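Local coordinates for glycoside hydrolase family 15, cellulose signaling associated protein envoy (Hypocrea jecorina, PDB 4WUJ) that serves as a blue-light photoreceptor that links light with oxidative-stress signalling through an FMN-binding LOV domain, the part of the protein present here, at residues 47-52 and 72-77; 38-43 and 52-57. All coordinates share one frame; numbering follows the deposited sequence.

Overall arrangement
Both contacts belong to the PAS-type core of the LOV domain, share I52 and meet beside the FMN, their centres about 11 Å apart. Contact 1 is partly buried and pairs two loops; its chemistry is polar and charged toward the surface, where the R76 guanidinium, held by the D49 carboxylate, reaches the phosphate and the N74 amide the ribityl chain. Contact 2 is buried and pairs strands 39-44 and 52-55 of the antiparallel sheet through backbone bonds, with mainly apolar side chains on the two faces. The two join where the sulfurs of C75 and C43 and the T41 hydroxyl come together. Segment 47-52 closes the hairpin of these strands, which thus takes part in both.

Contact 1: residues 47-52 and 72-77; sequences LPDAPI and GRNCRF. With FMN (flavin mononucleotide), chain I.
D49 OD1 receives both terminal nitrogens of R76: a bond from NH2 of 3.1 Å and a weak one from NH1. The other oxygen, OD2, takes NH1 at 3.0 Å, so carboxylate and guanidinium meet end-on through syn lone pairs, their planes only 12° apart. R76 also turns its edge to the flavin phosphate, with NH2 2.9 Å from FMN O1P and NE bonding O2P almost straight; the bend at chi3 (62°) brings that edge round. The carboxylate thus acts as a second-shell partner that helps fix the rotation of the phosphate-binding guanidinium. Against one face of this group lies N74 OD1, which accepts from R76 N in an Asx turn and from FMN O2' at 2.9 Å. N74 ND2 reaches back to D49 O at 3.0 Å, from above the carbonyl plane. In the backbone, I52 N donates to R73 O (2.8 Å) and G72 N to I52 O. The GRNCRF sequence is the LOV signature, and C75 SG stands over the isoalloxazine, 3.6 Å from FMN C5A; in this family the equivalent cysteine forms the light-driven adduct at flavin C4A. I52 backs the sulfur on the side away from the flavin, its CG1 against C75 SG and its CD1 at the F77 ring edge. I52 and F77 both pack on I70 of helix 67-70, while C75 rests on T41 and C43 of strand 39-44.

Contact 2: residues 38-43 and 52-57; sequences VSLTLC and IVYASP. With FMN (flavin mononucleotide), chain I.
L40 meets the Y54 ring at its edge and in its plane, CD2 lying 3.8 Å from CD1, and the two side chains cross at about a right angle. The Y54 hydroxyl is bonded to the backbone N of C36 of the second subunit. The other flat group is the isoalloxazine of FMN: T41 OG1 comes obliquely to its rim, 3.3 Å from FMN C6, and C43 SG stands above the methyl C7M at 3.6 Å, on the same face of the flavin as C75 SG. T41 and C43 lie on the sheet face that also carries A55 and I52, whose CG1 packs on C43 SG.

Between the strands, T41 with A55 and C43 with I52 are antiparallel non-hydrogen-bonded pairs, and L42 with Y54 is a hydrogen-bonded one. L42 N donates to Y54 O (2.8 Å). L42 O takes V53 N at 2.8 Å and, weakly, Y54 N at 3.4 Å, because V53 and Y54 both face L42 in a classic beta bulge where the chain turns a corner. At the far end S56 OG, placed between its own N and carbonyl carbon (chi1 58°), donates to V38 O in the carbonyl plane and accepts from L40 N at 2.8 Å; S56 is the N-cap of helix 57-63, and its OG also takes a weak bond from F59 N.

L40 and L42 pack on helix 14-22, as does Y54, so the hairpin has an apolar side under that helix and a side carrying T41 and C43 at the flavin. T41 OG1 also receives a weak bond from Q144 NE2, itself bonded to FMN. Backbone pairing thus probably governs the course of the hairpin, while thiol and hydroxyl groups supply a mildly polar lining for the dimethylbenzene end of the chromophore.

Contact 1: residues 47-52 and 72-77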
loop_
_atom_site.group_PDB
_atom_site.type_symbol
_atom_site.label_atom_id
_atom_site.label_comp_id
_atom_site.label_asym_id
_atom_site.label_seq_id
_atom_site.Cartn_x
_atom_site.Cartn_y
_atom_site.Cartn_z
ATOM N N LEU C 47 7.118 16.767 15.189
ATOM C CA LEU C 47 7.867 16.187 16.285
ATOM C C LEU C 47 9.336 16.359 16.006
ATOM O O LEU C 47 9.740 16.486 14.856
ATOM C CB LEU C 47 7.524 14.699 16.474
ATOM C CG LEU C 47 6.075 14.408 16.865
ATOM C CD1 LEU C 47 5.842 12.897 17.041
ATOM C CD2 LEU C 47 5.704 15.186 18.165
ATOM N N PRO C 48 10.139 16.380 17.058
ATOM C CA PRO C 48 11.573 16.657 16.930
ATOM C C PRO C 48 12.303 15.740 15.924
ATOM O O PRO C 48 12.297 14.514 16.044
ATOM C CB PRO C 48 12.089 16.447 18.362
ATOM C CG PRO C 48 10.915 16.832 19.252
ATOM C CD PRO C 48 9.669 16.427 18.466
ATOM N N ASP C 49 12.936 16.376 14.941
ATOM C CA ASP C 49 13.712 15.692 13.898
ATOM C C ASP C 49 12.879 14.722 13.019
ATOM O O ASP C 49 13.390 13.692 12.589
ATOM C CB ASP C 49 14.914 14.953 14.525
ATOM C CG ASP C 49 16.058 14.783 13.551
ATOM O OD1 ASP C 49 16.183 15.617 12.617
ATOM O OD2 ASP C 49 16.831 13.819 13.707
ATOM N N ALA C 50 11.615 15.063 12.793
ATOM C CA ALA C 50 10.772 14.414 11.792
ATOM C C ALA C 50 10.789 12.887 11.842
ATOM O O ALA C 50 11.108 12.246 10.836
ATOM C CB ALA C 50 11.214 14.895 10.356
ATOM N N PRO C 51 10.426 12.307 12.985
ATOM C CA PRO C 51 10.550 10.847 13.091
ATOM C C PRO C 51 9.589 10.060 12.190
ATOM O O PRO C 51 8.449 10.454 11.892
ATOM C CB PRO C 51 10.238 10.578 14.578
ATOM C CG PRO C 51 9.256 11.659 14.934
ATOM C CD PRO C 51 9.687 12.882 14.130
ATOM N N ILE C 52 10.078 8.938 11.729
ATOM C CA ILE C 52 9.203 7.950 11.078
ATOM C C ILE C 52 8.171 7.412 12.085
ATOM O O ILE C 52 8.539 6.951 13.172
ATOM C CB ILE C 52 10.001 6.776 10.524
ATOM C CG1 ILE C 52 10.910 7.228 9.403
ATOM C CG2 ILE C 52 9.061 5.665 9.977
ATOM C CD1 ILE C 52 12.036 6.237 9.174
ATOM N N GLY C 72 10.747 5.937 14.689
ATOM C CA GLY C 72 11.112 7.051 15.546
ATOM C C GLY C 72 12.346 7.783 15.037
ATOM O O GLY C 72 12.713 8.800 15.578
ATOM N N ARG C 73 12.970 7.264 13.981
ATOM C CA ARG C 73 14.200 7.845 13.463
ATOM C C ARG C 73 13.914 8.764 12.280
ATOM O O ARG C 73 12.893 8.645 11.586
ATOM C CB ARG C 73 15.208 6.742 13.079
ATOM C CG ARG C 73 15.492 5.795 14.247
ATOM C CD ARG C 73 16.943 5.342 14.356
ATOM N NE ARG C 73 17.523 4.907 13.093
ATOM C CZ ARG C 73 18.676 4.238 12.991
ATOM N NH1 ARG C 73 19.362 3.921 14.086
ATOM N NH2 ARG C 73 19.149 3.871 11.796
ATOM N N ASN C 74 14.816 9.706 12.078
ATOM C CA ASN C 74 14.800 10.535 10.870
ATOM C C ASN C 74 15.270 9.690 9.716
ATOM O O ASN C 74 16.118 8.809 9.891
ATOM C CB ASN C 74 15.715 11.748 11.003
ATOM C CG ASN C 74 15.596 12.702 9.841
ATOM O OD1 ASN C 74 16.140 12.456 8.786
ATOM N ND2 ASN C 74 14.880 13.808 10.037
ATOM N N CYS C 75 14.705 9.962 8.548
ATOM C CA CYS C 75 15.008 9.210 7.325
ATOM C C CYS C 75 16.443 9.333 6.785
ATOM O O CYS C 75 16.837 8.570 5.867
ATOM C CB CYS C 75 14.043 9.642 6.251
ATOM S SG CYS C 75 12.402 8.865 6.440
ATOM N N ARG C 76 17.234 10.266 7.330
ATOM C CA ARG C 76 18.550 10.549 6.728
ATOM C C ARG C 76 19.526 9.372 6.954
ATOM O O ARG C 76 20.549 9.277 6.288
ATOM C CB ARG C 76 19.171 11.869 7.269
ATOM C CG ARG C 76 19.622 11.697 8.716
ATOM C CD ARG C 76 20.380 12.930 9.271
ATOM N NE ARG C 76 19.515 14.101 9.259
ATOM C CZ ARG C 76 18.704 14.440 10.248
ATOM N NH1 ARG C 76 18.600 13.673 11.321
ATOM N NH2 ARG C 76 17.961 15.521 10.133
ATOM N N PHE C 77 19.228 8.479 7.893
ATOM C CA PHE C 77 20.120 7.357 8.091
ATOM C C PHE C 77 20.288 6.573 6.784
ATOM O O PHE C 77 21.239 5.824 6.642
ATOM C CB PHE C 77 19.634 6.445 9.224
ATOM C CG PHE C 77 18.350 5.721 8.912
ATOM C CD1 PHE C 77 18.351 4.605 8.081
ATOM C CD2 PHE C 77 17.156 6.146 9.454
ATOM C CE1 PHE C 77 17.190 3.941 7.797
ATOM C CE2 PHE C 77 15.974 5.478 9.173
ATOM C CZ PHE C 77 15.994 4.372 8.344
HETATM N N1 FMN I . 16.241 10.987 2.563
HETATM C C2 FMN I . 16.841 9.963 1.860
HETATM O O2 FMN I . 18.042 10.006 1.604
HETATM N N3 FMN I . 16.088 8.864 1.453
HETATM C C4 FMN I . 14.744 8.777 1.720
HETATM O O4 FMN I . 14.124 7.782 1.356
HETATM C C4A FMN I . 14.121 9.812 2.433
HETATM N N5 FMN I . 12.768 9.747 2.738
HETATM C C5A FMN I . 12.166 10.767 3.418
HETATM C C6 FMN I . 10.813 10.668 3.681
HETATM C C7 FMN I . 10.168 11.664 4.395
HETATM C C7M FMN I . 8.699 11.515 4.643
HETATM C C8 FMN I . 10.903 12.786 4.842
HETATM C C8M FMN I . 10.208 13.878 5.618
HETATM C C9 FMN I . 12.270 12.885 4.553
HETATM C C9A FMN I . 12.911 11.875 3.844
HETATM N N10 FMN I . 14.279 11.938 3.554
HETATM C C10 FMN I . 14.880 10.911 2.851
HETATM C "C1'" FMN I . 15.169 13.110 3.908
HETATM C "C2'" FMN I . 15.770 13.185 5.292
HETATM O "O2'" FMN I . 14.876 12.599 6.210
HETATM C "C3'" FMN I . 16.106 14.675 5.592
HETATM O "O3'" FMN I . 14.944 15.489 5.475
HETATM C "C4'" FMN I . 17.188 15.197 4.616
HETATM O "O4'" FMN I . 18.385 14.491 4.865
HETATM C "C5'" FMN I . 17.410 16.718 4.699
HETATM O "O5'" FMN I . 17.581 17.117 6.048
HETATM P P FMN I . 19.022 17.112 6.732
HETATM O O1P FMN I . 18.774 17.484 8.185
HETATM O O2P FMN I . 19.744 15.809 6.699
HETATM O O3P FMN I . 19.874 18.147 6.074
HETATM O O HOH W 1 16.519 11.231 14.488
HETATM O O HOH W 2 12.306 12.056 8.288
#

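Contact 2: residues 38-43 and 52-57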
loop_
_atom_site.group_PDB
_atom_site.type_symbol
_atom_site.label_atom_id
_atom_site.label_comp_id
_atom_site.label_asym_id
_atom_site.label_seq_id
_atom_site.Cartn_x
_atom_site.Cartn_y
_atom_site.Cartn_z
ATOM N N VAL C 38 4.671 -0.551 -2.740
ATOM C CA VAL C 38 5.421 0.704 -2.788
ATOM C C VAL C 38 6.173 0.921 -1.459
ATOM O O VAL C 38 5.666 0.606 -0.396
ATOM C CB VAL C 38 4.518 1.942 -3.081
ATOM C CG1 VAL C 38 3.593 2.240 -1.941
ATOM C CG2 VAL C 38 5.371 3.191 -3.336
ATOM N N SER C 39 7.415 1.389 -1.529
ATOM C CA SER C 39 8.132 1.745 -0.316
ATOM C C SER C 39 7.674 3.136 0.155
ATOM O O SER C 39 7.670 4.116 -0.615
ATOM C CB SER C 39 9.617 1.681 -0.531
ATOM O OG SER C 39 10.293 2.438 0.439
ATOM N N LEU C 40 7.232 3.211 1.401
ATOM C CA LEU C 40 6.564 4.413 1.897
ATOM C C LEU C 40 6.929 4.657 3.336
ATOM O O LEU C 40 6.984 3.712 4.129
ATOM C CB LEU C 40 5.059 4.284 1.799
ATOM C CG LEU C 40 4.216 5.455 2.295
ATOM C CD1 LEU C 40 2.933 5.579 1.476
ATOM C CD2 LEU C 40 3.900 5.328 3.781
ATOM N N THR C 41 7.227 5.921 3.653
ATOM C CA THR C 41 7.413 6.344 5.029
ATOM C C THR C 41 6.458 7.499 5.303
ATOM O O THR C 41 6.079 8.274 4.411
ATOM C CB THR C 41 8.888 6.754 5.361
ATOM O OG1 THR C 41 9.246 7.942 4.638
ATOM C CG2 THR C 41 9.851 5.653 5.008
ATOM N N LEU C 42 6.036 7.567 6.545
ATOM C CA LEU C 42 5.226 8.650 7.037
ATOM C C LEU C 42 6.003 9.235 8.226
ATOM O O LEU C 42 6.407 8.499 9.159
ATOM C CB LEU C 42 3.878 8.111 7.492
ATOM C CG LEU C 42 2.737 9.051 7.817
ATOM C CD1 LEU C 42 2.409 10.056 6.716
ATOM C CD2 LEU C 42 1.541 8.136 8.075
ATOM N N CYS C 43 6.216 10.545 8.181
ATOM C CA CYS C 43 7.008 11.227 9.208
ATOM C C CYS C 43 6.193 12.341 9.809
ATOM O O CYS C 43 5.491 13.046 9.092
ATOM C CB CYS C 43 8.292 11.778 8.616
ATOM S SG CYS C 43 9.449 10.499 8.043
ATOM N N ILE C 52 10.078 8.938 11.729
ATOM C CA ILE C 52 9.203 7.950 11.078
ATOM C C ILE C 52 8.171 7.412 12.085
ATOM O O ILE C 52 8.539 6.951 13.172
ATOM C CB ILE C 52 10.001 6.776 10.524
ATOM C CG1 ILE C 52 10.910 7.228 9.403
ATOM C CG2 ILE C 52 9.061 5.665 9.977
ATOM C CD1 ILE C 52 12.036 6.237 9.174
ATOM N N VAL C 53 6.888 7.511 11.729
ATOM C CA VAL C 53 5.828 6.937 12.549
ATOM C C VAL C 53 5.185 5.729 11.871
ATOM O O VAL C 53 4.417 4.999 12.498
ATOM C CB VAL C 53 4.757 7.973 12.934
ATOM C CG1 VAL C 53 5.384 9.071 13.764
ATOM C CG2 VAL C 53 4.100 8.567 11.744
ATOM N N TYR C 54 5.512 5.530 10.590
ATOM C CA TYR C 54 5.061 4.380 9.820
ATOM C C TYR C 54 5.951 4.171 8.604
ATOM O O TYR C 54 6.214 5.137 7.855
ATOM C CB TYR C 54 3.615 4.606 9.333
ATOM C CG TYR C 54 3.103 3.506 8.445
ATOM C CD1 TYR C 54 3.298 3.532 7.054
ATOM C CD2 TYR C 54 2.432 2.402 8.995
ATOM C CE1 TYR C 54 2.817 2.489 6.239
ATOM C CE2 TYR C 54 1.952 1.381 8.194
ATOM C CZ TYR C 54 2.159 1.413 6.825
ATOM O OH TYR C 54 1.679 0.351 6.095
ATOM N N ALA C 55 6.372 2.922 8.386
ATOM C CA ALA C 55 6.989 2.514 7.127
ATOM C C ALA C 55 6.265 1.266 6.573
ATOM O O ALA C 55 5.887 0.343 7.339
ATOM C CB ALA C 55 8.439 2.224 7.335
ATOM N N SER C 56 6.060 1.243 5.256
ATOM C CA SER C 56 5.338 0.146 4.597
ATOM C C SER C 56 6.166 -1.145 4.539
ATOM O O SER C 56 7.373 -1.110 4.717
ATOM C CB SER C 56 4.998 0.539 3.159
ATOM O OG SER C 56 6.192 0.850 2.448
ATOM N N PRO C 57 5.508 -2.301 4.308
ATOM C CA PRO C 57 6.273 -3.514 3.960
ATOM C C PRO C 57 7.305 -3.284 2.824
ATOM O O PRO C 57 8.444 -3.744 2.872
ATOM C CB PRO C 57 5.170 -4.514 3.501
ATOM C CG PRO C 57 3.923 -4.033 4.295
ATOM C CD PRO C 57 4.048 -2.524 4.311
HETATM N N1 FMN I . 16.241 10.987 2.563
HETATM C C2 FMN I . 16.841 9.963 1.860
HETATM O O2 FMN I . 18.042 10.006 1.604
HETATM N N3 FMN I . 16.088 8.864 1.453
HETATM C C4 FMN I . 14.744 8.777 1.720
HETATM O O4 FMN I . 14.124 7.782 1.356
HETATM C C4A FMN I . 14.121 9.812 2.433
HETATM N N5 FMN I . 12.768 9.747 2.738
HETATM C C5A FMN I . 12.166 10.767 3.418
HETATM C C6 FMN I . 10.813 10.668 3.681
HETATM C C7 FMN I . 10.168 11.664 4.395
HETATM C C7M FMN I . 8.699 11.515 4.643
HETATM C C8 FMN I . 10.903 12.786 4.842
HETATM C C8M FMN I . 10.208 13.878 5.618
HETATM C C9 FMN I . 12.270 12.885 4.553
HETATM C C9A FMN I . 12.911 11.875 3.844
HETATM N N10 FMN I . 14.279 11.938 3.554
HETATM C C10 FMN I . 14.880 10.911 2.851
HETATM C "C1'" FMN I . 15.169 13.110 3.908
HETATM C "C2'" FMN I . 15.770 13.185 5.292
HETATM O "O2'" FMN I . 14.876 12.599 6.210
HETATM C "C3'" FMN I . 16.106 14.675 5.592
HETATM O "O3'" FMN I . 14.944 15.489 5.475
HETATM C "C4'" FMN I . 17.188 15.197 4.616
HETATM O "O4'" FMN I . 18.385 14.491 4.865
HETATM C "C5'" FMN I . 17.410 16.718 4.699
HETATM O "O5'" FMN I . 17.581 17.117 6.048
HETATM P P FMN I . 19.022 17.112 6.732
HETATM O O1P FMN I . 18.774 17.484 8.185
HETATM O O2P FMN I . 19.744 15.809 6.699
HETATM O O3P FMN I . 19.874 18.147 6.074
#